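Local coordinates for protein probable transcriptional regulator PhnF (Escherichia coli, PDB 2FA1) that probably regulates transcription as a GntR/HutC-family protein of an operon for alkylphosphonate uptake and C-P lyase, seen here as its C-terminal effector-binding domain, at residues C63-Y68 / E143-L148; S101-S106 / V129-H134; A107-A112 / P121-L126. All blocks are in the same frame, centred on the assembly; numbering follows the deposited sequence.

Contacts 1 and 2 join antiparallel strands of the six-stranded sheet of the UTRA domain; contact 3 joins strand ends and the turn beyond them. Contact 1 is the core one, about 2 Å from the centre of the chain (centre to centre), and links strands 60-69 and 143-150. Contacts 2 and 3 both hold strands 98-109 and 125-135, at successive places along the same pair. Contact 2 is buried, but partly by the second subunit. Contact 3 is partly exposed and lies where the pair frays into loops beside helix 113-118. The chemistry changes accordingly: a histidine-carboxylate bond in contact 1, paired arginines in contact 2, and turn hydrogen bonds with arginine-methionine packing in contact 3.

Contact 1 of 3, residues C63-Y68 / E143-L148; sequences CLIDHY and EYSVSL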
ATOM      1  N   CYS A  63     -10.998   4.405  10.014  1.00 14.11           N
ATOM      2  CA  CYS A  63     -10.818   3.234   9.136  1.00 14.36           C
ATOM      3  C   CYS A  63     -12.134   2.452   9.093  1.00 13.75           C
ATOM      4  O   CYS A  63     -12.591   1.957  10.133  1.00 14.88           O
ATOM      5  CB  CYS A  63      -9.728   2.293   9.735  1.00 11.56           C
ATOM      6  SG  CYS A  63      -9.597   0.859   8.553  1.00 20.38           S
ATOM      7  N   LEU A  64     -12.750   2.342   7.908  1.00 12.24           N
ATOM      8  CA  LEU A  64     -14.001   1.624   7.784  1.00 12.16           C
ATOM      9  C   LEU A  64     -13.656   0.361   6.972  1.00 12.31           C
ATOM     10  O   LEU A  64     -12.946   0.492   6.006  1.00 13.86           O
ATOM     11  CB  LEU A  64     -14.887   2.453   6.866  1.00 13.92           C
ATOM     12  CG  LEU A  64     -16.179   1.766   6.432  1.00 19.18           C
ATOM     13  CD1 LEU A  64     -17.066   1.862   7.710  1.00 21.65           C
ATOM     14  CD2 LEU A  64     -16.782   2.532   5.224  1.00 27.83           C
ATOM     15  N   ILE A  65     -14.141  -0.821   7.368  1.00  9.48           N
ATOM     16  CA  ILE A  65     -13.871  -2.038   6.537  1.00  9.86           C
ATOM     17  C   ILE A  65     -15.198  -2.769   6.333  1.00 11.60           C
ATOM     18  O   ILE A  65     -15.946  -2.973   7.298  1.00 12.36           O
ATOM     19  CB  ILE A  65     -12.913  -2.963   7.277  1.00 11.89           C
ATOM     20  CG1 ILE A  65     -11.636  -2.211   7.736  1.00 13.52           C
ATOM     21  CG2 ILE A  65     -12.477  -4.200   6.394  1.00 12.59           C
ATOM     22  CD1 ILE A  65     -10.592  -3.064   8.485  1.00 16.81           C
ATOM     23  N   ASP A  66     -15.443  -3.187   5.088  1.00 10.53           N
ATOM     24  CA  ASP A  66     -16.561  -4.043   4.739  1.00 10.24           C
ATOM     25  C   ASP A  66     -15.996  -5.421   4.548  1.00 10.60           C
ATOM     26  O   ASP A  66     -15.081  -5.558   3.742  1.00 12.22           O
ATOM     27  CB  ASP A  66     -17.249  -3.510   3.501  1.00 11.90           C
ATOM     28  CG  ASP A  66     -18.127  -2.300   3.855  1.00 14.04           C
ATOM     29  OD1 ASP A  66     -19.117  -2.442   4.576  1.00 13.30           O
ATOM     30  OD2 ASP A  66     -17.787  -1.189   3.426  1.00 22.45           O
ATOM     31  N   HIS A  67     -16.491  -6.404   5.271  1.00  9.78           N
ATOM     32  CA  HIS A  67     -15.929  -7.781   5.179  1.00 11.38           C
ATOM     33  C   HIS A  67     -17.091  -8.678   4.627  1.00 11.90           C
ATOM     34  O   HIS A  67     -18.199  -8.617   5.129  1.00 12.04           O
ATOM     35  CB  HIS A  67     -15.733  -8.312   6.578  1.00 12.38           C
ATOM     36  CG  HIS A  67     -14.809  -7.499   7.400  1.00 15.16           C
ATOM     37  ND1 HIS A  67     -13.473  -7.795   7.556  1.00 18.53           N
ATOM     38  CD2 HIS A  67     -15.083  -6.471   8.218  1.00 15.95           C
ATOM     39  CE1 HIS A  67     -12.938  -6.899   8.389  1.00 15.92           C
ATOM     40  NE2 HIS A  67     -13.890  -6.095   8.811  1.00 17.33           N
ATOM     41  N   TYR A  68     -16.790  -9.550   3.641  1.00 10.56           N
ATOM     42  CA  TYR A  68     -17.907 -10.253   2.978  1.00 11.06           C
ATOM     43  C   TYR A  68     -17.409 -11.730   3.011  1.00 10.64           C
ATOM     44  O   TYR A  68     -16.236 -12.039   2.581  1.00 12.62           O
ATOM     45  CB  TYR A  68     -17.977  -9.860   1.522  1.00 13.19           C
ATOM     46  CG  TYR A  68     -18.361  -8.411   1.327  1.00 12.29           C
ATOM     47  CD1 TYR A  68     -19.657  -8.013   1.429  1.00 15.77           C
ATOM     48  CD2 TYR A  68     -17.359  -7.458   1.047  1.00 12.38           C
ATOM     49  CE1 TYR A  68     -20.000  -6.683   1.254  1.00 15.88           C
ATOM     50  CE2 TYR A  68     -17.722  -6.075   0.848  1.00 10.76           C
ATOM     51  CZ  TYR A  68     -19.038  -5.732   0.970  1.00 12.89           C
ATOM     52  OH  TYR A  68     -19.388  -4.367   0.805  1.00 16.93           O
ATOM     53  N   GLU A 143     -13.008 -14.909   2.398  1.00 15.89           N
ATOM     54  CA  GLU A 143     -13.428 -13.542   2.829  1.00 14.42           C
ATOM     55  C   GLU A 143     -12.807 -12.528   1.864  1.00 15.43           C
ATOM     56  O   GLU A 143     -11.628 -12.705   1.495  1.00 15.87           O
ATOM     57  CB  GLU A 143     -12.940 -13.197   4.219  1.00 15.24           C
ATOM     58  CG  GLU A 143     -13.338 -11.714   4.732  1.00 16.73           C
ATOM     59  CD  GLU A 143     -12.337 -11.100   5.640  1.00 23.52           C
ATOM     60  OE1 GLU A 143     -12.701 -10.263   6.456  1.00 22.14           O
ATOM     61  OE2 GLU A 143     -11.117 -11.305   5.530  1.00 28.38           O
ATOM     62  N   TYR A 144     -13.614 -11.527   1.496  1.00 13.25           N
ATOM     63  CA  TYR A 144     -13.134 -10.395   0.674  1.00 13.58           C
ATOM     64  C   TYR A 144     -13.356  -9.181   1.598  1.00 14.41           C
ATOM     65  O   TYR A 144     -14.500  -9.033   2.090  1.00 13.71           O
ATOM     66  CB  TYR A 144     -14.076 -10.260  -0.484  1.00 13.91           C
ATOM     67  CG  TYR A 144     -13.914  -9.023  -1.330  1.00 13.88           C
ATOM     68  CD1 TYR A 144     -12.612  -8.618  -1.712  1.00 14.63           C
ATOM     69  CD2 TYR A 144     -15.006  -8.301  -1.749  1.00 16.24           C
ATOM     70  CE1 TYR A 144     -12.428  -7.462  -2.631  1.00 15.08           C
ATOM     71  CE2 TYR A 144     -14.819  -7.137  -2.609  1.00 16.37           C
ATOM     72  CZ  TYR A 144     -13.548  -6.764  -3.016  1.00 18.92           C
ATOM     73  OH  TYR A 144     -13.332  -5.665  -3.864  1.00 19.76           O
ATOM     74  N   SER A 145     -12.315  -8.331   1.729  1.00 13.52           N
ATOM     75  CA  SER A 145     -12.547  -7.155   2.598  1.00 13.67           C
ATOM     76  C   SER A 145     -12.094  -5.925   1.857  1.00 14.82           C
ATOM     77  O   SER A 145     -11.125  -5.972   1.084  1.00 12.49           O
ATOM     78  CB  SER A 145     -11.827  -7.289   3.903  1.00 17.49           C
ATOM     79  OG  SER A 145     -10.462  -7.115   3.787  1.00 18.56           O
ATOM     80  N   VAL A 146     -12.762  -4.807   2.131  1.00 12.93           N
ATOM     81  CA  VAL A 146     -12.403  -3.570   1.479  1.00 11.97           C
ATOM     82  C   VAL A 146     -12.305  -2.541   2.605  1.00 13.48           C
ATOM     83  O   VAL A 146     -13.347  -2.255   3.229  1.00 13.19           O
ATOM     84  CB  VAL A 146     -13.551  -3.122   0.568  1.00 13.16           C
ATOM     85  CG1 VAL A 146     -13.211  -1.714  -0.201  1.00 16.04           C
ATOM     86  CG2 VAL A 146     -13.999  -4.265  -0.431  1.00 16.86           C
ATOM     87  N   SER A 147     -11.098  -2.037   2.819  1.00 12.59           N
ATOM     88  CA  SER A 147     -10.812  -1.073   3.887  1.00 12.95           C
ATOM     89  C   SER A 147     -10.737   0.298   3.247  1.00 14.50           C
ATOM     90  O   SER A 147     -10.082   0.471   2.201  1.00 14.30           O
ATOM     91  CB  SER A 147      -9.398  -1.408   4.413  1.00 13.86           C
ATOM     92  OG  SER A 147      -9.080  -0.604   5.491  1.00 19.91           O
ATOM     93  N   LEU A 148     -11.317   1.308   3.890  1.00 10.78           N
ATOM     94  CA  LEU A 148     -11.178   2.701   3.405  1.00 11.93           C
ATOM     95  C   LEU A 148     -10.701   3.484   4.627  1.00 11.30           C
ATOM     96  O   LEU A 148     -11.310   3.410   5.695  1.00 12.47           O
ATOM     97  CB  LEU A 148     -12.543   3.296   2.962  1.00 11.48           C
ATOM     98  CG  LEU A 148     -13.203   2.557   1.806  1.00 16.14           C
ATOM     99  CD1 LEU A 148     -14.524   3.258   1.697  1.00 19.26           C
ATOM    100  CD2 LEU A 148     -12.342   2.799   0.657  1.00 17.56           C
TER
HETATM  101  O   HOH W   1     -15.415  -0.324   2.498  1.00 19.81           O
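Leu64, Asp66 and Tyr68 pair with Leu148, Val146 and Tyr144 as the hydrogen-bonded pairs of two antiparallel strands in the middle of the UTRA-domain sheet. Each pair has two backbone hydrogen bonds. Ile65 with Ser147 and His67 with Ser145 are the non-hydrogen-bonded pairs between them. CA-H...O contacts add to the backbone pairing, such as Ser145 CA to Asp66 O at 3.2 Å.

The apolar contacts lie on the face of Leu64, Val146 and Tyr68. Leu64 CD2 is 4.3 Å from Leu148 CD1. The side chains of Tyr68 and Tyr144 lie side by side, pointing the same way, with their CD2 atoms 3.8 Å apart. Val146 CG2 meets the edge of the Tyr68 ring. Helix 34-40 packs on the tyrosine pair.

Water 1 lies on this face too. It donates to Asp66 OD2 at 2.7 Å and to Val146 O. Asp66 OD1 is held by Arg52 and His50 on strand 47-57.

The other face carries a histidine-carboxylate hydrogen bond. Ile65 CG2 lies over one face of the His67 ring. Glu143 has CG anti to its backbone N (chi1 179°), and the chain, bent at chi2, carries the carboxylate across to His67 on the neighbouring strand. Its carboxylate is 10° from coplanar with the ring. Asn133 holds OE2 and His87 shares OE1. His67 ND1 donates to Glu143 OE1 at 2.8 Å, nearly along the C-O axis.

Contact 2 of 3, residues S101-S106 / V129-H134; sequences SQTRIS and VRTLNH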
ATOM      1  N   SER A 101      -4.348 -14.106   0.267  1.00 24.00           N
ATOM      2  CA  SER A 101      -3.782 -14.484  -1.014  1.00 25.12           C
ATOM      3  C   SER A 101      -3.381 -13.299  -1.843  1.00 24.55           C
ATOM      4  O   SER A 101      -2.335 -13.326  -2.540  1.00 24.70           O
ATOM      5  CB  SER A 101      -4.680 -15.381  -1.865  1.00 25.32           C
ATOM      6  OG  SER A 101      -5.842 -14.751  -2.318  1.00 28.22           O
ATOM      7  N   GLN A 102      -4.227 -12.276  -1.828  1.00 21.64           N
ATOM      8  CA  GLN A 102      -3.969 -11.171  -2.745  1.00 19.92           C
ATOM      9  C   GLN A 102      -4.336  -9.892  -2.012  1.00 17.55           C
ATOM     10  O   GLN A 102      -5.227  -9.893  -1.163  1.00 15.83           O
ATOM     11  CB  GLN A 102      -4.945 -11.296  -3.927  1.00 20.43           C
ATOM     12  CG  GLN A 102      -4.745 -12.507  -4.786  1.00 29.54           C
ATOM     13  CD  GLN A 102      -5.511 -12.387  -6.090  1.00 35.90           C
ATOM     14  OE1 GLN A 102      -5.011 -12.781  -7.152  1.00 44.68           O
ATOM     15  NE2 GLN A 102      -6.716 -11.800  -6.035  1.00 39.11           N
ATOM     16  N   THR A 103      -3.604  -8.797  -2.336  1.00 17.38           N
ATOM     17  CA  THR A 103      -3.874  -7.460  -1.754  1.00 16.21           C
ATOM     18  C   THR A 103      -3.863  -6.499  -2.947  1.00 15.95           C
ATOM     19  O   THR A 103      -3.008  -6.667  -3.868  1.00 14.85           O
ATOM     20  CB  THR A 103      -2.810  -7.028  -0.730  1.00 18.66           C
ATOM     21  OG1 THR A 103      -2.672  -7.997   0.328  1.00 18.61           O
ATOM     22  CG2 THR A 103      -3.181  -5.650  -0.083  1.00 19.74           C
ATOM     23  N   ARG A 104      -4.817  -5.538  -2.967  1.00 10.88           N
ATOM     24  CA  ARG A 104      -4.753  -4.441  -3.961  1.00 11.44           C
ATOM     25  C   ARG A 104      -4.812  -3.135  -3.158  1.00 12.64           C
ATOM     26  O   ARG A 104      -5.718  -3.005  -2.340  1.00 13.85           O
ATOM     27  CB  ARG A 104      -5.847  -4.489  -4.936  1.00 11.67           C
ATOM     28  CG  ARG A 104      -5.639  -5.642  -5.970  1.00 16.76           C
ATOM     29  CD  ARG A 104      -6.661  -5.431  -7.150  1.00 19.96           C
ATOM     30  NE  ARG A 104      -6.161  -6.161  -8.289  1.00 27.77           N
ATOM     31  CZ  ARG A 104      -5.619  -5.627  -9.398  1.00 25.89           C
ATOM     32  NH1 ARG A 104      -5.516  -4.307  -9.608  1.00 22.71           N
ATOM     33  NH2 ARG A 104      -5.188  -6.468 -10.321  1.00 29.57           N
ATOM     34  N   ILE A 105      -3.906  -2.179  -3.414  1.00 11.89           N
ATOM     35  CA  ILE A 105      -3.904  -0.917  -2.686  1.00 11.74           C
ATOM     36  C   ILE A 105      -4.100   0.223  -3.693  1.00 12.22           C
ATOM     37  O   ILE A 105      -3.410   0.296  -4.709  1.00 11.67           O
ATOM     38  CB  ILE A 105      -2.572  -0.737  -1.986  1.00 13.07           C
ATOM     39  CG1 ILE A 105      -2.409  -1.942  -1.060  1.00 17.29           C
ATOM     40  CG2 ILE A 105      -2.595   0.575  -1.087  1.00 14.72           C
ATOM     41  CD1 ILE A 105      -1.047  -2.004  -0.613  1.00 25.05           C
ATOM     42  N   SER A 106      -5.141   1.027  -3.467  1.00 11.11           N
ATOM     43  CA  SER A 106      -5.294   2.217  -4.312  1.00 11.24           C
ATOM     44  C   SER A 106      -5.544   3.459  -3.469  1.00 13.16           C
ATOM     45  O   SER A 106      -5.755   3.375  -2.283  1.00 13.20           O
ATOM     46  CB  SER A 106      -6.497   2.008  -5.209  1.00 12.57           C
ATOM     47  OG  SER A 106      -7.684   1.771  -4.470  1.00 15.24           O
ATOM     48  N   VAL A 129      -7.777  -0.498   0.642  1.00 13.83           N
ATOM     49  CA  VAL A 129      -6.963  -1.737   0.674  1.00 13.08           C
ATOM     50  C   VAL A 129      -7.973  -2.876   0.529  1.00 14.91           C
ATOM     51  O   VAL A 129      -8.930  -3.011   1.347  1.00 14.47           O
ATOM     52  CB  VAL A 129      -6.113  -1.929   1.946  1.00 12.03           C
ATOM     53  CG1 VAL A 129      -5.378  -3.236   1.866  1.00 14.36           C
ATOM     54  CG2 VAL A 129      -5.093  -0.801   2.081  1.00 14.23           C
ATOM     55  N   ARG A 130      -7.769  -3.722  -0.477  1.00 13.57           N
ATOM     56  CA  ARG A 130      -8.808  -4.763  -0.756  1.00 14.64           C
ATOM     57  C   ARG A 130      -8.048  -6.062  -0.706  1.00 15.21           C
ATOM     58  O   ARG A 130      -6.896  -6.181  -1.227  1.00 15.34           O
ATOM     59  CB  ARG A 130      -9.439  -4.609  -2.131  1.00 14.71           C
ATOM     60  CG  ARG A 130     -10.240  -3.271  -2.320  1.00 17.33           C
ATOM     61  CD  ARG A 130     -11.053  -3.235  -3.530  1.00 23.19           C
ATOM     62  NE  ARG A 130     -10.211  -3.035  -4.686  1.00 24.23           N
ATOM     63  CZ  ARG A 130     -10.281  -3.724  -5.831  1.00 30.83           C
ATOM     64  NH1 ARG A 130     -11.176  -4.669  -6.030  1.00 26.75           N
ATOM     65  NH2 ARG A 130      -9.457  -3.393  -6.829  1.00 29.30           N
ATOM     66  N   THR A 131      -8.597  -7.029   0.033  1.00 15.69           N
ATOM     67  CA  THR A 131      -7.838  -8.260   0.262  1.00 16.57           C
ATOM     68  C   THR A 131      -8.715  -9.487   0.077  1.00 14.37           C
ATOM     69  O   THR A 131      -9.851  -9.443   0.364  1.00 13.83           O
ATOM     70  CB  THR A 131      -7.181  -8.292   1.659  1.00 17.66           C
ATOM     71  OG1 THR A 131      -8.146  -8.429   2.703  1.00 21.82           O
ATOM     72  CG2 THR A 131      -6.401  -6.985   2.016  1.00 16.64           C
ATOM     73  N   LEU A 132      -8.144 -10.593  -0.427  1.00 16.48           N
ATOM     74  CA  LEU A 132      -8.772 -11.908  -0.488  1.00 18.05           C
ATOM     75  C   LEU A 132      -8.020 -12.817   0.472  1.00 19.04           C
ATOM     76  O   LEU A 132      -6.737 -12.868   0.498  1.00 19.55           O
ATOM     77  CB  LEU A 132      -8.609 -12.521  -1.898  1.00 18.15           C
ATOM     78  CG  LEU A 132      -9.658 -12.007  -2.843  1.00 26.02           C
ATOM     79  CD1 LEU A 132      -9.404 -12.714  -4.196  1.00 30.98           C
ATOM     80  CD2 LEU A 132     -11.076 -12.308  -2.351  1.00 25.25           C
ATOM     81  N   ASN A 133      -8.808 -13.515   1.311  1.00 20.07           N
ATOM     82  CA  ASN A 133      -8.276 -14.294   2.420  1.00 20.29           C
ATOM     83  C   ASN A 133      -8.913 -15.675   2.320  1.00 21.48           C
ATOM     84  O   ASN A 133     -10.027 -15.840   1.773  1.00 21.19           O
ATOM     85  CB  ASN A 133      -8.641 -13.681   3.787  1.00 20.42           C
ATOM     86  CG  ASN A 133      -7.982 -12.345   4.020  1.00 24.41           C
ATOM     87  OD1 ASN A 133      -6.763 -12.186   3.994  1.00 25.07           O
ATOM     88  ND2 ASN A 133      -8.812 -11.327   4.254  1.00 24.70           N
ATOM     89  N   HIS A 134      -8.126 -16.662   2.750  1.00 23.80           N
ATOM     90  CA  HIS A 134      -8.434 -18.100   2.510  1.00 25.04           C
ATOM     91  C   HIS A 134      -8.238 -18.847   3.809  1.00 24.18           C
ATOM     92  O   HIS A 134      -7.453 -18.418   4.657  1.00 24.62           O
ATOM     93  CB  HIS A 134      -7.420 -18.645   1.468  1.00 25.76           C
ATOM     94  CG  HIS A 134      -7.736 -18.193   0.061  1.00 30.57           C
ATOM     95  ND1 HIS A 134      -7.285 -16.986  -0.451  1.00 32.21           N
ATOM     96  CD2 HIS A 134      -8.490 -18.757  -0.915  1.00 33.21           C
ATOM     97  CE1 HIS A 134      -7.736 -16.847  -1.689  1.00 31.62           C
ATOM     98  NE2 HIS A 134      -8.462 -17.902  -2.000  1.00 36.29           N
TER
HETATM   99  O   HOH W   2      -7.697  -1.102  -4.017  1.00 17.30           O
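Ser101 and Gln102 both face Leu132 across the strands, which makes a classic beta bulge. Ser101 N gives Leu132 O a short hydrogen bond of 2.7 Å. Gln102 N reaches the same oxygen only weakly, at 3.5 Å. The extra residue lies on strand 98-109, and regular antiparallel pairing follows it. Leu132 N returns a bond to Gln102 O. Arg104 and Arg130 then exchange two backbone bonds as a hydrogen-bonded pair.

On the face of Gln102, Arg104, Arg130 and Leu132 the side chains are long. Gln102 extends alongside Leu132, and its NE2 lies 3.4 Å from Leu132 CD1. Arg104 runs extended from CG to NE. Arg130 instead bends at chi3 (-75°), which brings its guanidinium beside the Arg104 chain. Arg130 NH2 is 3.5 Å from Arg104 CD, and the two guanidinium planes are 42° apart. Water 2 sits at the edge of the Arg130 group and accepts from NE at 3.2 Å. It also bonds to Ser106 OG.

The opposite face is largely apolar across the contact. Thr103 CG2 packs on Val129 CG1 at 3.8 Å. Ile105 CG2 touches Val129 CG2. Thr131 CG2 is near Thr103 CG2, while Thr131 OG1 bonds to Ser145 on the next strand.

The Gln102-Ile105 strand also pairs antiparallel with a strand of the second subunit, so the sheet continues across the dimer interface. Both arginines reach Glu155 of that subunit in salt bridges, and Arg130 NH1 also bonds to Tyr144 OH. The shared carboxylate probably offsets the positive charge of the arginine pair and ties this face to the dimer partner.

Contact 3 of 3, residues A107-A112 / P121-L126; sequences ARRAQA and PNMSPL
Met123 bends at both chi2 and chi3 (-67°), which folds its methyl group back onto Arg109. Arg109 in turn bends at chi3 (-71°). Met123 CE then lies over one face of the guanidinium, toward its rim, and is 3.4 Å from Arg109 NE. The Met123 side chain lies alongside that of Gln111, with SD 3.8 Å from Gln111 CD. Gln111 CG also meets Asn122 OD1, and the two amide planes are 32° apart.

The backbone begins as a regular antiparallel pairing. Arg108 and Leu126 form a hydrogen-bonded pair, in which Leu126 N donates to Arg108 O at 2.7 Å. Arg109 and Pro125 are the non-hydrogen-bonded pair beside it. Further on, Ala110 takes over. Its N donates to Ser124 O, and its O accepts from Met123 N, each at 2.7 Å. These bonds fix the type II beta turn of Pro121 to Ser124 against the other chain segment. Within the turn, Pro121 O accepts from Ser124 N and from Ser124 OG, which come from the same face of its plane.

Ala110 points its methyl group into the contact. Its CB packs on Leu126 CD1 at 3.8 Å. Helix 113-118 covers this small apolar patch through Cys115 and Leu118. Glu114 of that helix holds Arg108 in a salt bridge and accepts from Gln111 N. Arg109 packs on Pro125 of the second subunit, and Pro125 on Arg109 of that subunit.

The contact thus joins the two strand ends that helix 113-118 connects in the sequence. Backbone bonds set the turn, while the Arg109-Met123 contact is nonpolar packing against a cationic face.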
ATOM      1  N   ALA A 107      -5.649   4.604  -4.153  1.00 10.44           N
ATOM      2  CA  ALA A 107      -5.994   5.850  -3.385  1.00 11.35           C
ATOM      3  C   ALA A 107      -6.983   6.578  -4.229  1.00 14.63           C
ATOM      4  O   ALA A 107      -6.879   6.630  -5.460  1.00 14.40           O
ATOM      5  CB  ALA A 107      -4.821   6.735  -3.077  1.00 15.45           C
ATOM      6  N   ARG A 108      -7.932   7.166  -3.555  1.00 15.23           N
ATOM      7  CA  ARG A 108      -8.897   7.994  -4.284  1.00 20.81           C
ATOM      8  C   ARG A 108      -9.509   9.053  -3.430  1.00 20.84           C
ATOM      9  O   ARG A 108      -9.166   9.196  -2.262  1.00 19.65           O
ATOM     10  CB  ARG A 108      -9.912   7.097  -4.935  1.00 23.33           C
ATOM     11  CG  ARG A 108     -10.775   6.334  -3.922  1.00 28.08           C
ATOM     12  CD  ARG A 108     -12.013   5.899  -4.704  1.00 36.99           C
ATOM     13  NE  ARG A 108     -12.969   5.097  -3.914  1.00 36.80           N
ATOM     14  CZ  ARG A 108     -12.847   3.796  -3.666  1.00 39.05           C
ATOM     15  NH1 ARG A 108     -13.781   3.129  -2.984  1.00 31.99           N
ATOM     16  NH2 ARG A 108     -11.790   3.154  -4.096  1.00 37.80           N
ATOM     17  N   ARG A 109     -10.297   9.914  -4.068  1.00 22.96           N
ATOM     18  CA  ARG A 109     -10.822  11.093  -3.367  1.00 25.30           C
ATOM     19  C   ARG A 109     -12.234  10.738  -2.999  1.00 25.21           C
ATOM     20  O   ARG A 109     -12.994  10.315  -3.855  1.00 26.09           O
ATOM     21  CB  ARG A 109     -10.686  12.380  -4.238  1.00 26.05           C
ATOM     22  CG  ARG A 109      -9.246  12.997  -4.096  1.00 28.74           C
ATOM     23  CD  ARG A 109      -9.037  14.296  -4.831  1.00 30.58           C
ATOM     24  NE  ARG A 109      -8.993  14.093  -6.270  1.00 36.41           N
ATOM     25  CZ  ARG A 109      -8.763  15.060  -7.175  1.00 38.53           C
ATOM     26  NH1 ARG A 109      -8.564  16.308  -6.780  1.00 40.84           N
ATOM     27  NH2 ARG A 109      -8.712  14.770  -8.483  1.00 32.87           N
ATOM     28  N   ALA A 110     -12.589  10.877  -1.713  1.00 23.57           N
ATOM     29  CA  ALA A 110     -13.880  10.391  -1.206  1.00 23.62           C
ATOM     30  C   ALA A 110     -15.030  11.187  -1.769  1.00 24.61           C
ATOM     31  O   ALA A 110     -14.940  12.392  -1.865  1.00 23.18           O
ATOM     32  CB  ALA A 110     -13.935  10.535   0.308  1.00 23.80           C
ATOM     33  N   GLN A 111     -16.089  10.452  -2.120  1.00 25.85           N
ATOM     34  CA  GLN A 111     -17.351  11.046  -2.505  1.00 27.10           C
ATOM     35  C   GLN A 111     -18.570  10.273  -1.970  1.00 26.42           C
ATOM     36  O   GLN A 111     -18.507   9.037  -1.628  1.00 26.74           O
ATOM     37  CB  GLN A 111     -17.404  11.277  -4.028  1.00 27.16           C
ATOM     38  CG  GLN A 111     -16.392  12.347  -4.534  1.00 25.88           C
ATOM     39  CD  GLN A 111     -16.569  12.560  -6.036  1.00 30.02           C
ATOM     40  OE1 GLN A 111     -16.146  11.732  -6.817  1.00 28.38           O
ATOM     41  NE2 GLN A 111     -17.183  13.672  -6.422  1.00 30.65           N
ATOM     42  N   ALA A 112     -19.671  11.023  -1.861  1.00 27.11           N
ATOM     43  CA  ALA A 112     -20.999  10.432  -1.595  1.00 27.13           C
ATOM     44  C   ALA A 112     -20.978   9.553  -0.343  1.00 25.98           C
ATOM     45  O   ALA A 112     -20.685  10.034   0.774  1.00 25.46           O
ATOM     46  CB  ALA A 112     -21.463   9.597  -2.839  1.00 27.21           C
ATOM     47  N   PRO A 121     -15.037  15.533   4.373  1.00 22.01           N
ATOM     48  CA  PRO A 121     -15.449  16.389   3.292  1.00 23.52           C
ATOM     49  C   PRO A 121     -15.281  15.752   1.945  1.00 25.55           C
ATOM     50  O   PRO A 121     -14.472  14.793   1.732  1.00 24.76           O
ATOM     51  CB  PRO A 121     -14.510  17.619   3.402  1.00 25.28           C
ATOM     52  CG  PRO A 121     -13.538  17.341   4.310  1.00 25.41           C
ATOM     53  CD  PRO A 121     -13.823  16.033   5.031  1.00 23.25           C
ATOM     54  N   ASN A 122     -16.083  16.281   1.026  1.00 24.55           N
ATOM     55  CA  ASN A 122     -15.977  15.936  -0.345  1.00 24.40           C
ATOM     56  C   ASN A 122     -14.505  16.007  -0.798  1.00 24.17           C
ATOM     57  O   ASN A 122     -13.779  16.946  -0.479  1.00 25.50           O
ATOM     58  CB  ASN A 122     -16.890  16.902  -1.125  1.00 25.29           C
ATOM     59  CG  ASN A 122     -17.066  16.470  -2.536  1.00 27.39           C
ATOM     60  OD1 ASN A 122     -17.135  15.266  -2.813  1.00 29.99           O
ATOM     61  ND2 ASN A 122     -17.069  17.431  -3.458  1.00 26.75           N
ATOM     62  N   MET A 123     -14.076  14.976  -1.525  1.00 23.87           N
ATOM     63  CA  MET A 123     -12.742  14.875  -2.185  1.00 22.92           C
ATOM     64  C   MET A 123     -11.561  14.567  -1.216  1.00 22.60           C
ATOM     65  O   MET A 123     -10.372  14.520  -1.606  1.00 23.52           O
ATOM     66  CB  MET A 123     -12.457  16.117  -3.065  1.00 23.18           C
ATOM     67  CG  MET A 123     -13.587  16.273  -4.118  1.00 25.02           C
ATOM     68  SD  MET A 123     -13.709  14.895  -5.286  1.00 29.72           S
ATOM     69  CE  MET A 123     -12.177  15.147  -6.121  1.00 25.22           C
ATOM     70  N   SER A 124     -11.900  14.259   0.037  1.00 20.33           N
ATOM     71  CA  SER A 124     -10.837  13.950   1.016  1.00 18.68           C
ATOM     72  C   SER A 124     -10.102  12.676   0.575  1.00 18.19           C
ATOM     73  O   SER A 124     -10.810  11.711   0.184  1.00 20.00           O
ATOM     74  CB  SER A 124     -11.451  13.635   2.384  1.00 20.08           C
ATOM     75  OG  SER A 124     -11.942  14.782   2.933  1.00 27.68           O
ATOM     76  N   PRO A 125      -8.746  12.693   0.420  0.50 17.78           N
ATOM     77  CA  PRO A 125      -8.047  11.435   0.023  0.50 17.19           C
ATOM     78  C   PRO A 125      -8.149  10.226   0.986  0.50 16.03           C
ATOM     79  O   PRO A 125      -7.859  10.347   2.218  0.50 13.54           O
ATOM     80  CB  PRO A 125      -6.577  11.880  -0.127  0.50 17.11           C
ATOM     81  CG  PRO A 125      -6.688  13.264  -0.511  0.50 19.19           C
ATOM     82  CD  PRO A 125      -7.781  13.808   0.401  0.50 18.17           C
ATOM     83  N   LEU A 126      -8.475   9.069   0.385  1.00 15.10           N
ATOM     84  CA  LEU A 126      -8.615   7.805   1.131  1.00 13.57           C
ATOM     85  C   LEU A 126      -7.644   6.778   0.588  1.00 13.16           C
ATOM     86  O   LEU A 126      -7.413   6.794  -0.645  1.00 15.73           O
ATOM     87  CB  LEU A 126     -10.001   7.205   1.001  1.00 14.04           C
ATOM     88  CG  LEU A 126     -11.261   7.979   1.315  1.00 17.38           C
ATOM     89  CD1 LEU A 126     -12.470   7.118   0.880  1.00 20.49           C
ATOM     90  CD2 LEU A 126     -11.201   8.255   2.782  1.00 24.23           C
TER